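Local coordinates for protein putative 6-phosphogluconolactonase (Neisseria gonorrhoeae, PDB 3LHI) that probably hydrolyses 6-phosphogluconolactone to 6-phosphogluconate, the second step of the oxidative pentose phosphate pathway, at residues L38-G43 and V130-M135; H140-F145 and R175-L180; L67-I72 and D79-L84; N51-K56 and E87-N92. All coordinates share one frame; numbering follows the deposited sequence. Where two conformers were deposited one is given.

In the fold
Contact 1 pairs two central strands about 2 Å from the chain's centre; contacts 2 and 3 flank it in the sheet, each about 11 Å away between centres. Val-40 O meets Ala-68 N at 2.8 Å, joining contacts 1 and 3. Contacts 2 and 3 join where Ser-143 OG lies 2.6 Å from Asp-69 OD2. The loops 41-43 and 134-145 leave the ends of the central strands, consistent with the substrate site of this family. Contact 4 lies farther out, about 17 Å from contact 3 and about 24 Å from contact 2, centre to centre. It shares helix 81-88 with contact 3 and touches contact 1 through aliphatic side chains. A 1,2-ethanediol, probably from the crystallisation liquor, binds Glu-87.

Contact 1: L38-G43 and V130-M135; sequences LAVSGG and VLILGM
Ala-39 and Leu-131 lie abreast in the parallel strands 38-40 and 130-133, whose axes approach to 4.8 Å and differ by only 7° in direction. Ala-39 N donates to Val-130 O at 2.9 Å, and Ala-39 O accepts from Ile-132 N, also at 2.9 Å. One residue thus bonds to both neighbours of its partner, as parallel pairing requires. CA-H...O contacts from Leu-38 to Val-130 O and from Leu-131 to Ala-39 O add to the backbone pairing.

On one face, Leu-38 has CG anti to its backbone N (chi1 171°), which carries CD1 across the strand gap to Val-130 CG1 at 3.9 Å. Val-40 and Ile-132 lie side by side and point the same way. Branched aliphatic residues suit this face because helix 11-33 covers it, with Val-22, Ala-25 and Leu-26 against it. On the other face the small methyl of Ala-39 leaves room for the leucine beside it, and its CB meets Leu-131 CD1 at 3.8 Å.

Past the last paired residue, Ser-41 takes over with its side chain. Its OG donates to Ile-132 O at 2.7 Å, in the carbonyl plane and on a lone pair. The same OG accepts from a water at 2.8 Å, and that water accepts from Gly-134 N at 2.9 Å, bridging the diverging chains. Central parallel strands that end in a Ser-Gly-Gly loop are characteristic of the Rossmann-like fold of this sugar-phosphate isomerase and lactonase family, and the loop is consistent with a part in binding the substrate phosphate.

Contact 2: H140-F145 and R175-L180; sequences HTASIF and RISMTL
Ser-143 and Ser-177 tie the loop 140-145, which follows a central strand of the Rossmann-like sheet, to strand 175-178. Residues 142-145 run across 175-180, their end-to-end directions 100° apart. Serine suits both places, being small enough for close approach and able to donate and accept.

Two hydrogen bonds span the contact. Ser-177 holds OG anti to its backbone N (chi1 -169°), which sets it between two partners: it accepts from Ser-143 N at 3.0 Å and donates its own hydrogen bond to Met-178 O at 2.8 Å, so a buried OG is used both ways. Arg-175 NH1 donates to Ser-143 OG at 3.0 Å, with the oxygen tilted from the guanidinium plane. Ser-143 OG is also bonded to Asp-69, and Arg-175 NH2 to Pro-172 O, so both polar groups have a second anchor.

The aromatic contact is perpendicular. Phe-145 presents its rim to one face of the Arg-175 guanidinium, the two planes standing 87° apart, and CE2 comes within 3.6 Å of NH1. Within the loop, the ring of His-140 lies against Phe-145, its CD2 above one face of the phenyl ring and offset toward the rim.

Aliphatic groups pack against polar atoms in the rest of the contact: Ala-142 CB lies 3.3 Å from Ser-177 OG. Ile-144 runs toward the strand's end, where its CD1 lies 3.5 Å from Met-178 O.

Contact 3: L67-I72 and D79-L84; sequences LADERI and DSNTGL
The guanidinium of Arg-71 has Asn-81 OD1 over one face, 3.6 Å above the plane and offset toward the rim. At its edge NH1 donates to Asp-79 O at 2.8 Å, almost in plane, and a water in the same plane links NH1 to Asp-79 OD1, whose fellow oxygen OD2 is bonded to His-173 NE2. The Asn-81 amide is inclined 32° to the guanidinium. Its ND2 donates within its own plane to Asp-69 O at 2.9 Å, but reaches that carbonyl from well above its plane. A second water joins ND2, Arg-71 NE and Asp-69 OD2, also bonded to Ser-143.

The third flat group is the carboxylate of Glu-70. CG stands anti to the backbone N (chi1 178°) and the chain bends at chi2, bringing both oxygens up to the amides at the N-terminal end of helix 81-88. OE1 takes Asn-81 N on its syn lone pair at 2.8 Å and Arg-71 N on the anti side. OE2 accepts Thr-82 OG1 at 2.7 Å, nearly end-on to the C-O bond, and Thr-82 N at 2.8 Å. Ser-80 is the N-cap, its OG accepting from Gly-83 N at 3.1 Å. Leu-67 adds a nonpolar patch, with CD1 3.8 Å from Asn-81 CB.

This fastens strand to helix within the beta-alpha-beta unit 63-99. Four donors fix the carboxylate in position and rotation, and by occupying amides of the first helical turn it should be stabilised by the positive end of the helix dipole. Such bonding is consistent with Glu-70 staying ionised although buried.

Contact 4: N51-K56 and E87-N92; sequences NALSQK and EYLLKN. With EDO (1,2-ethanediol), chain C.
Lys-91 places CG between its backbone N and carbonyl carbon (chi1 67°) and then extends fully, so that its ammonium group reaches Asn-51. Ser-54 takes the same kind of first torsion (chi1 76°), which turns OG back along its helix and presents it to Asn-92. Lys-91 NZ donates to Asn-51 OD1 at 2.9 Å, tilted from the amide carbonyl plane, and to Tyr-88 O at 3.0 Å. A long flexible lysine suits this place because it can join two carbonyls on separate segments.

Ser-54 OG donates to Asn-51 O at 2.7 Å, a bond back to the carbonyl three residues earlier. It accepts in turn from Asn-92 ND2 at 2.9 Å, in a nearly straight bond (172°) lying in the Asn-92 amide plane. The serine's small CB sits 3.4 Å from Leu-89 O. Leu-90 centres an inverse gamma turn that redirects the chain past the end of helix 81-88. Glu-87 takes no part in joining the segments; its OE1 accepts from O2 of a 1,2-ethanediol at 2.7 Å, and the diol also bonds Ala-78 O.

Leucines make the inner side: Leu-53 CD2 meets Leu-89 CD1 at 4.1 Å. Leu-53 also rests on Val-22 of helix 11-33, while Leu-89 packs on Phe-50 of helix 47-54 and on Ile-65 of strand 63-71, so the ends of helices 47-54 and 81-88 are joined beside the sheet.

Contact 1: L38-G43 and V130-M135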
loop_
_atom_site.group_PDB
_atom_site.type_symbol
_atom_site.label_atom_id
_atom_site.label_comp_id
_atom_site.label_asym_id
_atom_site.label_seq_id
_atom_site.Cartn_x
_atom_site.Cartn_y
_atom_site.Cartn_z
ATOM N N LEU A 38 -1.718 6.521 7.446
ATOM C CA LEU A 38 -0.750 5.585 6.884
ATOM C C LEU A 38 -1.519 4.529 6.051
ATOM O O LEU A 38 -2.491 3.914 6.558
ATOM C CB LEU A 38 -0.104 4.837 8.065
ATOM C CG LEU A 38 0.801 3.640 7.738
ATOM C CD1 LEU A 38 2.058 4.144 7.004
ATOM C CD2 LEU A 38 1.181 2.831 8.964
ATOM N N ALA A 39 -1.087 4.300 4.811
ATOM C CA ALA A 39 -1.633 3.218 3.987
ATOM C C ALA A 39 -0.498 2.208 3.785
ATOM O O ALA A 39 0.622 2.567 3.428
ATOM C CB ALA A 39 -2.155 3.761 2.624
ATOM N N VAL A 40 -0.808 0.926 4.025
ATOM C CA VAL A 40 0.151 -0.152 3.852
ATOM C C VAL A 40 -0.343 -1.166 2.816
ATOM O O VAL A 40 -1.533 -1.278 2.543
ATOM C CB VAL A 40 0.435 -0.874 5.206
ATOM C CG1 VAL A 40 0.975 0.147 6.247
ATOM C CG2 VAL A 40 -0.819 -1.592 5.745
ATOM N N SER A 41 0.632 -1.915 2.311
ATOM C CA SER A 41 0.381 -3.001 1.373
ATOM C C SER A 41 0.482 -4.349 2.086
ATOM O O SER A 41 1.140 -4.465 3.129
ATOM C CB SER A 41 1.338 -2.901 0.188
ATOM O OG SER A 41 1.137 -1.685 -0.524
ATOM N N GLY A 42 -0.094 -5.385 1.474
ATOM C CA GLY A 42 -0.129 -6.707 2.064
ATOM C C GLY A 42 0.907 -7.625 1.498
ATOM O O GLY A 42 1.987 -7.232 1.087
ATOM N N GLY A 43 0.620 -8.934 1.542
ATOM C CA GLY A 43 1.637 -9.932 1.295
ATOM C C GLY A 43 2.546 -10.205 2.472
ATOM O O GLY A 43 2.406 -9.585 3.551
ATOM N N VAL A 130 1.367 8.934 4.384
ATOM C CA VAL A 130 2.499 8.001 4.212
ATOM C C VAL A 130 1.928 6.724 3.599
ATOM O O VAL A 130 0.920 6.203 4.107
ATOM C CB VAL A 130 3.220 7.705 5.547
ATOM C CG1 VAL A 130 4.405 6.735 5.316
ATOM C CG2 VAL A 130 3.702 9.009 6.216
ATOM N N LEU A 131 2.546 6.252 2.536
ATOM C CA LEU A 131 2.115 5.037 1.821
ATOM C C LEU A 131 3.308 4.112 1.696
ATOM O O LEU A 131 4.396 4.546 1.314
ATOM C CB LEU A 131 1.614 5.435 0.428
ATOM C CG LEU A 131 1.438 4.329 -0.600
ATOM C CD1 LEU A 131 0.335 3.301 -0.196
ATOM C CD2 LEU A 131 1.085 4.964 -1.969
ATOM N N ILE A 132 3.130 2.833 2.032
ATOM C CA ILE A 132 4.136 1.820 1.701
ATOM C C ILE A 132 3.532 0.867 0.661
ATOM O O ILE A 132 2.500 0.213 0.880
ATOM C CB ILE A 132 4.710 1.022 2.901
ATOM C CG1 ILE A 132 5.247 1.940 4.001
ATOM C CG2 ILE A 132 5.823 0.060 2.403
ATOM C CD1 ILE A 132 4.202 2.460 4.922
ATOM N N LEU A 133 4.203 0.866 -0.486
ATOM C CA LEU A 133 3.922 0.009 -1.618
ATOM C C LEU A 133 4.776 -1.248 -1.600
ATOM O O LEU A 133 5.835 -1.284 -0.948
ATOM C CB LEU A 133 4.197 0.774 -2.912
ATOM C CG LEU A 133 3.251 1.932 -3.241
ATOM C CD1 LEU A 133 3.727 2.670 -4.475
ATOM C CD2 LEU A 133 1.833 1.408 -3.401
ATOM N N GLY A 134 4.305 -2.274 -2.280
ATOM C CA GLY A 134 5.107 -3.388 -2.666
ATOM C C GLY A 134 5.083 -3.512 -4.181
ATOM O O GLY A 134 4.519 -2.669 -4.875
HETATM N N MSE A 135 5.737 -4.528 -4.714
HETATM C CA MSE A 135 5.765 -4.765 -6.152
HETATM C C MSE A 135 5.748 -6.251 -6.424
HETATM O O MSE A 135 6.538 -6.993 -5.809
HETATM C CB MSE A 135 6.992 -4.117 -6.753
HETATM C CG MSE A 135 7.062 -4.201 -8.299
HETATM SE SE MSE A 135 8.843 -3.835 -8.943
HETATM C CE MSE A 135 9.579 -5.519 -8.363
HETATM O O HOH W 1 1.539 -2.323 -3.184
#

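Contact 2: H140-F145 and R175-L180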
loop_
_atom_site.group_PDB
_atom_site.type_symbol
_atom_site.label_atom_id
_atom_site.label_comp_id
_atom_site.label_asym_id
_atom_site.label_seq_id
_atom_site.Cartn_x
_atom_site.Cartn_y
_atom_site.Cartn_z
ATOM N N HIS A 140 3.530 -5.077 -10.958
ATOM C CA HIS A 140 2.357 -4.382 -10.457
ATOM C C HIS A 140 2.626 -3.805 -9.083
ATOM O O HIS A 140 3.516 -4.254 -8.378
ATOM C CB HIS A 140 1.104 -5.268 -10.433
ATOM C CG HIS A 140 0.886 -6.022 -9.168
ATOM N ND1 HIS A 140 1.496 -7.225 -8.886
ATOM C CD2 HIS A 140 0.102 -5.729 -8.100
ATOM C CE1 HIS A 140 1.069 -7.650 -7.705
ATOM N NE2 HIS A 140 0.241 -6.746 -7.197
ATOM N N THR A 141 1.834 -2.810 -8.732
ATOM C CA THR A 141 1.846 -2.237 -7.391
ATOM C C THR A 141 0.414 -1.980 -6.963
ATOM O O THR A 141 -0.476 -1.941 -7.796
ATOM C CB THR A 141 2.712 -0.990 -7.318
ATOM O OG1 THR A 141 2.994 -0.641 -5.967
ATOM C CG2 THR A 141 2.123 0.220 -8.048
ATOM N N ALA A 142 0.183 -1.796 -5.652
ATOM C CA ALA A 142 -1.179 -1.832 -5.135
ATOM C C ALA A 142 -1.921 -2.990 -5.808
ATOM O O ALA A 142 -1.357 -4.084 -5.821
ATOM C CB ALA A 142 -1.827 -0.443 -5.258
ATOM N N SER A 143 -3.148 -2.799 -6.279
ATOM C CA SER A 143 -3.760 -3.790 -7.136
ATOM C C SER A 143 -3.963 -3.159 -8.520
ATOM O O SER A 143 -4.948 -3.470 -9.213
ATOM C CB SER A 143 -5.033 -4.388 -6.543
ATOM O OG SER A 143 -4.753 -5.432 -5.601
ATOM N N ILE A 144 -2.972 -2.395 -8.979
ATOM C CA ILE A 144 -2.949 -1.897 -10.351
ATOM C C ILE A 144 -2.169 -2.924 -11.187
ATOM O O ILE A 144 -0.958 -2.887 -11.303
ATOM C CB ILE A 144 -2.335 -0.509 -10.444
ATOM C CG1 ILE A 144 -3.055 0.439 -9.501
ATOM C CG2 ILE A 144 -2.388 -0.034 -11.903
ATOM C CD1 ILE A 144 -2.375 1.852 -9.383
ATOM N N PHE A 145 -2.912 -3.903 -11.656
ATOM C CA PHE A 145 -2.374 -5.022 -12.399
ATOM C C PHE A 145 -2.377 -4.723 -13.922
ATOM O O PHE A 145 -3.340 -4.147 -14.424
ATOM C CB PHE A 145 -3.222 -6.266 -12.163
ATOM C CG PHE A 145 -2.962 -6.956 -10.839
ATOM C CD1 PHE A 145 -2.012 -7.931 -10.762
ATOM C CD2 PHE A 145 -3.691 -6.625 -9.688
ATOM C CE1 PHE A 145 -1.771 -8.580 -9.533
ATOM C CE2 PHE A 145 -3.448 -7.237 -8.485
ATOM C CZ PHE A 145 -2.479 -8.233 -8.403
ATOM N N ARG A 175 -10.409 -6.888 -6.662
ATOM C CA ARG A 175 -9.664 -6.015 -5.781
ATOM C C ARG A 175 -10.251 -4.622 -5.716
ATOM O O ARG A 175 -10.889 -4.140 -6.695
ATOM C CB ARG A 175 -8.229 -5.846 -6.308
ATOM C CG ARG A 175 -7.495 -7.127 -6.651
ATOM C CD ARG A 175 -7.342 -8.031 -5.456
ATOM N NE ARG A 175 -6.616 -9.278 -5.761
ATOM C CZ ARG A 175 -5.312 -9.423 -5.690
ATOM N NH1 ARG A 175 -4.518 -8.421 -5.280
ATOM N NH2 ARG A 175 -4.783 -10.617 -5.954
ATOM N N ILE A 176 -9.920 -3.937 -4.640
ATOM C CA ILE A 176 -10.108 -2.510 -4.547
ATOM C C ILE A 176 -8.714 -1.927 -4.332
ATOM O O ILE A 176 -8.007 -2.362 -3.419
ATOM C CB ILE A 176 -11.164 -2.108 -3.471
ATOM C CG1 ILE A 176 -11.280 -0.586 -3.375
ATOM C CG2 ILE A 176 -10.899 -2.763 -2.102
ATOM C CD1 ILE A 176 -12.309 -0.154 -2.356
ATOM N N SER A 177 -8.331 -0.951 -5.175
ATOM C CA SER A 177 -6.985 -0.367 -5.201
ATOM C C SER A 177 -7.030 1.126 -5.122
ATOM O O SER A 177 -7.889 1.791 -5.715
ATOM C CB SER A 177 -6.267 -0.720 -6.462
ATOM O OG SER A 177 -4.900 -0.396 -6.459
HETATM N N MSE A 178 -6.038 1.685 -4.433
HETATM C CA MSE A 178 -5.713 3.084 -4.687
HETATM C C MSE A 178 -5.396 3.251 -6.183
HETATM O O MSE A 178 -4.783 2.401 -6.850
HETATM C CB MSE A 178 -4.505 3.484 -3.860
HETATM C CG MSE A 178 -4.798 3.741 -2.388
HETATM SE SE MSE A 178 -3.287 4.224 -1.317
HETATM C CE MSE A 178 -3.052 6.013 -1.920
ATOM N N THR A 179 -5.757 4.400 -6.688
ATOM C CA THR A 179 -5.467 4.797 -8.041
ATOM C C THR A 179 -4.086 5.393 -8.188
ATOM O O THR A 179 -3.431 5.762 -7.169
ATOM C CB THR A 179 -6.511 5.798 -8.536
ATOM O OG1 THR A 179 -6.395 6.953 -7.675
ATOM C CG2 THR A 179 -7.922 5.238 -8.562
ATOM N N LEU A 180 -3.581 5.529 -9.398
ATOM C CA LEU A 180 -2.335 6.224 -9.625
ATOM C C LEU A 180 -2.352 7.645 -9.042
ATOM O O LEU A 180 -1.376 8.077 -8.415
ATOM C CB LEU A 180 -1.993 6.229 -11.106
ATOM C CG LEU A 180 -0.683 6.880 -11.479
ATOM C CD1 LEU A 180 0.540 6.290 -10.798
ATOM C CD2 LEU A 180 -0.546 6.853 -13.007
#

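Contact 3: L67-I72 and D79-L84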
loop_
_atom_site.group_PDB
_atom_site.type_symbol
_atom_site.label_atom_id
_atom_site.label_comp_id
_atom_site.label_asym_id
_atom_site.label_seq_id
_atom_site.Cartn_x
_atom_site.Cartn_y
_atom_site.Cartn_z
ATOM N N LEU A 67 -5.289 0.445 3.956
ATOM C CA LEU A 67 -4.624 -0.336 2.931
ATOM C C LEU A 67 -4.451 0.365 1.614
ATOM O O LEU A 67 -5.338 1.126 1.212
ATOM C CB LEU A 67 -5.459 -1.597 2.662
ATOM C CG LEU A 67 -5.679 -2.520 3.819
ATOM C CD1 LEU A 67 -6.736 -3.594 3.529
ATOM C CD2 LEU A 67 -4.374 -3.149 4.197
ATOM N N ALA A 68 -3.379 0.052 0.921
ATOM C CA ALA A 68 -3.178 0.526 -0.460
ATOM C C ALA A 68 -4.103 -0.233 -1.417
ATOM O O ALA A 68 -4.437 0.290 -2.493
ATOM C CB ALA A 68 -1.734 0.294 -0.882
ATOM N N ASP A 69 -4.489 -1.457 -1.044
ATOM C CA ASP A 69 -5.300 -2.313 -1.871
ATOM C C ASP A 69 -5.826 -3.445 -1.012
ATOM O O ASP A 69 -5.229 -3.774 0.019
ATOM C CB ASP A 69 -4.585 -2.843 -3.130
ATOM C CG ASP A 69 -3.479 -3.801 -2.829
ATOM O OD1 ASP A 69 -2.578 -3.448 -2.064
ATOM O OD2 ASP A 69 -3.472 -4.910 -3.406
ATOM N N GLU A 70 -6.946 -4.030 -1.439
ATOM C CA GLU A 70 -7.566 -5.118 -0.688
ATOM C C GLU A 70 -8.193 -6.092 -1.638
ATOM O O GLU A 70 -8.674 -5.745 -2.721
ATOM C CB GLU A 70 -8.559 -4.568 0.324
ATOM C CG GLU A 70 -9.346 -5.565 1.164
ATOM C CD GLU A 70 -8.526 -6.522 2.023
ATOM O OE1 GLU A 70 -7.701 -7.250 1.467
ATOM O OE2 GLU A 70 -8.734 -6.537 3.234
ATOM N N ARG A 71 -8.172 -7.366 -1.239
ATOM C CA ARG A 71 -8.907 -8.436 -1.899
ATOM C C ARG A 71 -10.325 -8.377 -1.440
ATOM O O ARG A 71 -10.611 -8.235 -0.227
ATOM C CB ARG A 71 -8.260 -9.789 -1.548
ATOM C CG ARG A 71 -6.867 -10.040 -2.058
ATOM C CD ARG A 71 -5.775 -9.268 -1.356
ATOM N NE ARG A 71 -4.477 -9.615 -1.884
ATOM C CZ ARG A 71 -3.828 -10.747 -1.604
ATOM N NH1 ARG A 71 -4.293 -11.595 -0.703
ATOM N NH2 ARG A 71 -2.657 -10.942 -2.180
ATOM N N ILE A 72 -11.262 -8.476 -2.391
ATOM C CA ILE A 72 -12.688 -8.397 -2.062
ATOM C C ILE A 72 -13.135 -9.789 -1.638
ATOM O O ILE A 72 -13.645 -10.579 -2.431
ATOM C CB ILE A 72 -13.528 -7.801 -3.201
ATOM C CG1 ILE A 72 -12.995 -6.398 -3.559
ATOM C CG2 ILE A 72 -14.966 -7.759 -2.768
ATOM C CD1 ILE A 72 -13.742 -5.694 -4.718
ATOM N N ASP A 79 -7.034 -14.708 2.615
ATOM C CA ASP A 79 -6.422 -13.792 1.663
ATOM C C ASP A 79 -6.787 -12.324 1.930
ATOM O O ASP A 79 -6.492 -11.481 1.098
ATOM C CB ASP A 79 -6.799 -14.197 0.224
ATOM C CG ASP A 79 -6.278 -15.560 -0.168
ATOM O OD1 ASP A 79 -5.248 -15.966 0.385
ATOM O OD2 ASP A 79 -6.915 -16.171 -1.038
ATOM N N SER A 80 -7.388 -12.012 3.060
ATOM C CA SER A 80 -7.734 -10.640 3.407
ATOM C C SER A 80 -6.482 -9.886 3.872
ATOM O O SER A 80 -5.808 -10.286 4.825
ATOM C CB SER A 80 -8.758 -10.628 4.532
ATOM O OG SER A 80 -9.039 -9.303 4.939
ATOM N N ASN A 81 -6.199 -8.738 3.252
ATOM C CA ASN A 81 -5.148 -7.885 3.757
ATOM C C ASN A 81 -5.554 -7.235 5.087
ATOM O O ASN A 81 -4.688 -6.918 5.902
ATOM C CB ASN A 81 -4.783 -6.773 2.761
ATOM C CG ASN A 81 -4.075 -7.284 1.501
ATOM O OD1 ASN A 81 -3.509 -8.391 1.517
ATOM N ND2 ASN A 81 -4.040 -6.438 0.442
ATOM N N THR A 82 -6.855 -7.008 5.298
ATOM C CA THR A 82 -7.349 -6.528 6.578
ATOM C C THR A 82 -6.969 -7.494 7.676
ATOM O O THR A 82 -6.431 -7.108 8.738
ATOM C CB THR A 82 -8.860 -6.341 6.523
ATOM O OG1 THR A 82 -9.156 -5.293 5.570
ATOM C CG2 THR A 82 -9.422 -5.923 7.911
ATOM N N GLY A 83 -7.187 -8.785 7.432
ATOM C CA GLY A 83 -6.786 -9.789 8.416
ATOM C C GLY A 83 -5.286 -9.814 8.671
ATOM O O GLY A 83 -4.833 -9.949 9.799
ATOM N N LEU A 84 -4.523 -9.674 7.595
ATOM C CA LEU A 84 -3.059 -9.592 7.655
ATOM C C LEU A 84 -2.649 -8.506 8.608
ATOM O O LEU A 84 -1.924 -8.786 9.565
ATOM C CB LEU A 84 -2.447 -9.309 6.271
ATOM C CG LEU A 84 -0.943 -9.102 6.262
ATOM C CD1 LEU A 84 -0.262 -10.485 6.273
ATOM C CD2 LEU A 84 -0.585 -8.196 5.026
HETATM O O HOH W 2 -3.091 -7.191 -2.374
HETATM O O HOH W 3 -10.921 -8.469 3.259
HETATM O O HOH W 4 -3.137 -14.239 -0.014
#

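Contact 4: N51-K56 and E87-N92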
loop_
_atom_site.group_PDB
_atom_site.type_symbol
_atom_site.label_atom_id
_atom_site.label_comp_id
_atom_site.label_asym_id
_atom_site.label_seq_id
_atom_site.Cartn_x
_atom_site.Cartn_y
_atom_site.Cartn_z
ATOM N N ASN A 51 5.802 -5.464 12.245
ATOM C CA ASN A 51 6.091 -5.786 13.628
ATOM C C ASN A 51 6.975 -4.708 14.273
ATOM O O ASN A 51 6.699 -4.257 15.399
ATOM C CB ASN A 51 6.699 -7.186 13.722
ATOM C CG ASN A 51 6.985 -7.586 15.142
ATOM O OD1 ASN A 51 6.053 -7.731 15.937
ATOM N ND2 ASN A 51 8.266 -7.685 15.463
ATOM N N ALA A 52 8.032 -4.310 13.594
ATOM C CA ALA A 52 8.914 -3.279 14.103
ATOM C C ALA A 52 8.139 -1.953 14.284
ATOM O O ALA A 52 8.309 -1.229 15.273
ATOM C CB ALA A 52 10.127 -3.092 13.206
ATOM N N LEU A 53 7.348 -1.571 13.285
ATOM C CA LEU A 53 6.620 -0.302 13.347
ATOM C C LEU A 53 5.642 -0.319 14.508
ATOM O O LEU A 53 5.454 0.723 15.175
ATOM C CB LEU A 53 5.906 -0.038 12.027
ATOM C CG LEU A 53 5.065 1.229 11.939
ATOM C CD1 LEU A 53 5.973 2.468 12.104
ATOM C CD2 LEU A 53 4.340 1.269 10.611
ATOM N N SER A 54 5.023 -1.482 14.776
ATOM C CA SER A 54 4.002 -1.594 15.811
ATOM C C SER A 54 4.538 -1.240 17.199
ATOM O O SER A 54 3.756 -0.903 18.100
ATOM C CB SER A 54 3.381 -2.987 15.837
ATOM O OG SER A 54 4.246 -3.956 16.447
ATOM N N GLN A 55 5.850 -1.364 17.382
ATOM C CA GLN A 55 6.525 -1.078 18.652
ATOM C C GLN A 55 6.913 0.366 18.830
ATOM O O GLN A 55 7.330 0.756 19.918
ATOM C CB GLN A 55 7.776 -1.967 18.789
ATOM C CG GLN A 55 7.450 -3.464 18.861
ATOM C CD GLN A 55 8.683 -4.333 18.970
ATOM O OE1 GLN A 55 9.782 -3.831 19.146
ATOM N NE2 GLN A 55 8.492 -5.624 18.890
ATOM N N LYS A 56 6.822 1.167 17.782
ATOM C CA LYS A 56 7.221 2.568 17.859
ATOM C C LYS A 56 6.258 3.355 18.778
ATOM O O LYS A 56 5.003 3.171 18.729
ATOM C CB LYS A 56 7.243 3.184 16.455
ATOM C CG LYS A 56 8.287 2.635 15.549
ATOM C CD LYS A 56 9.665 3.129 15.987
ATOM C CE LYS A 56 10.735 2.765 15.014
ATOM N NZ LYS A 56 12.060 3.436 15.366
ATOM N N GLU A 87 -3.374 -8.991 12.185
ATOM C CA GLU A 87 -2.517 -10.007 12.823
ATOM C C GLU A 87 -1.155 -9.385 13.152
ATOM O O GLU A 87 -0.611 -9.654 14.223
ATOM C CB GLU A 87 -2.344 -11.221 11.926
ATOM C CG GLU A 87 -1.411 -12.298 12.508
ATOM C CD GLU A 87 -1.452 -13.642 11.838
ATOM O OE1 GLU A 87 -2.058 -13.791 10.752
ATOM O OE2 GLU A 87 -0.882 -14.574 12.439
ATOM N N TYR A 88 -0.569 -8.619 12.239
ATOM C CA TYR A 88 0.825 -8.266 12.358
ATOM C C TYR A 88 1.146 -6.836 12.672
ATOM O O TYR A 88 2.245 -6.555 13.110
ATOM C CB TYR A 88 1.568 -8.723 11.107
ATOM C CG TYR A 88 1.581 -10.220 10.818
ATOM C CD1 TYR A 88 2.384 -11.083 11.543
ATOM C CD2 TYR A 88 0.839 -10.748 9.767
ATOM C CE1 TYR A 88 2.449 -12.401 11.230
ATOM C CE2 TYR A 88 0.912 -12.081 9.460
ATOM C CZ TYR A 88 1.762 -12.880 10.172
ATOM O OH TYR A 88 1.845 -14.225 9.784
ATOM N N LEU A 89 0.231 -5.907 12.391
ATOM C CA LEU A 89 0.484 -4.485 12.624
ATOM C C LEU A 89 -0.329 -3.890 13.767
ATOM O O LEU A 89 0.221 -3.114 14.531
ATOM C CB LEU A 89 0.207 -3.699 11.315
ATOM C CG LEU A 89 0.451 -2.161 11.408
ATOM C CD1 LEU A 89 1.877 -1.779 11.865
ATOM C CD2 LEU A 89 0.128 -1.528 10.000
ATOM N N LEU A 90 -1.613 -4.208 13.848
ATOM C CA LEU A 90 -2.492 -3.555 14.838
ATOM C C LEU A 90 -2.394 -4.275 16.178
ATOM O O LEU A 90 -3.320 -4.947 16.631
ATOM C CB LEU A 90 -3.921 -3.485 14.340
ATOM C CG LEU A 90 -4.126 -2.743 13.004
ATOM C CD1 LEU A 90 -5.588 -2.778 12.614
ATOM C CD2 LEU A 90 -3.584 -1.308 13.015
ATOM N N LYS A 91 -1.234 -4.103 16.775
ATOM C CA LYS A 91 -0.802 -4.782 18.007
ATOM C C LYS A 91 0.251 -3.893 18.612
ATOM O O LYS A 91 0.757 -2.961 18.005
ATOM C CB LYS A 91 -0.258 -6.171 17.720
ATOM C CG LYS A 91 0.997 -6.143 16.948
ATOM C CD LYS A 91 1.507 -7.535 16.604
ATOM C CE LYS A 91 2.972 -7.404 16.082
ATOM N NZ LYS A 91 3.401 -8.458 15.149
ATOM N N ASN A 92 0.673 -4.222 19.854
ATOM C CA ASN A 92 1.661 -3.400 20.548
ATOM C C ASN A 92 1.138 -1.938 20.582
ATOM O O ASN A 92 -0.058 -1.748 20.762
ATOM C CB ASN A 92 3.052 -3.537 19.931
ATOM C CG ASN A 92 3.593 -4.948 20.010
ATOM O OD1 ASN A 92 3.483 -5.612 21.046
ATOM N ND2 ASN A 92 4.184 -5.415 18.910
HETATM C C1 EDO C . -4.933 -14.100 7.413
HETATM O O1 EDO C . -4.131 -15.168 6.818
HETATM C C2 EDO C . -4.273 -13.344 8.582
HETATM O O2 EDO C . -2.907 -12.951 8.327
#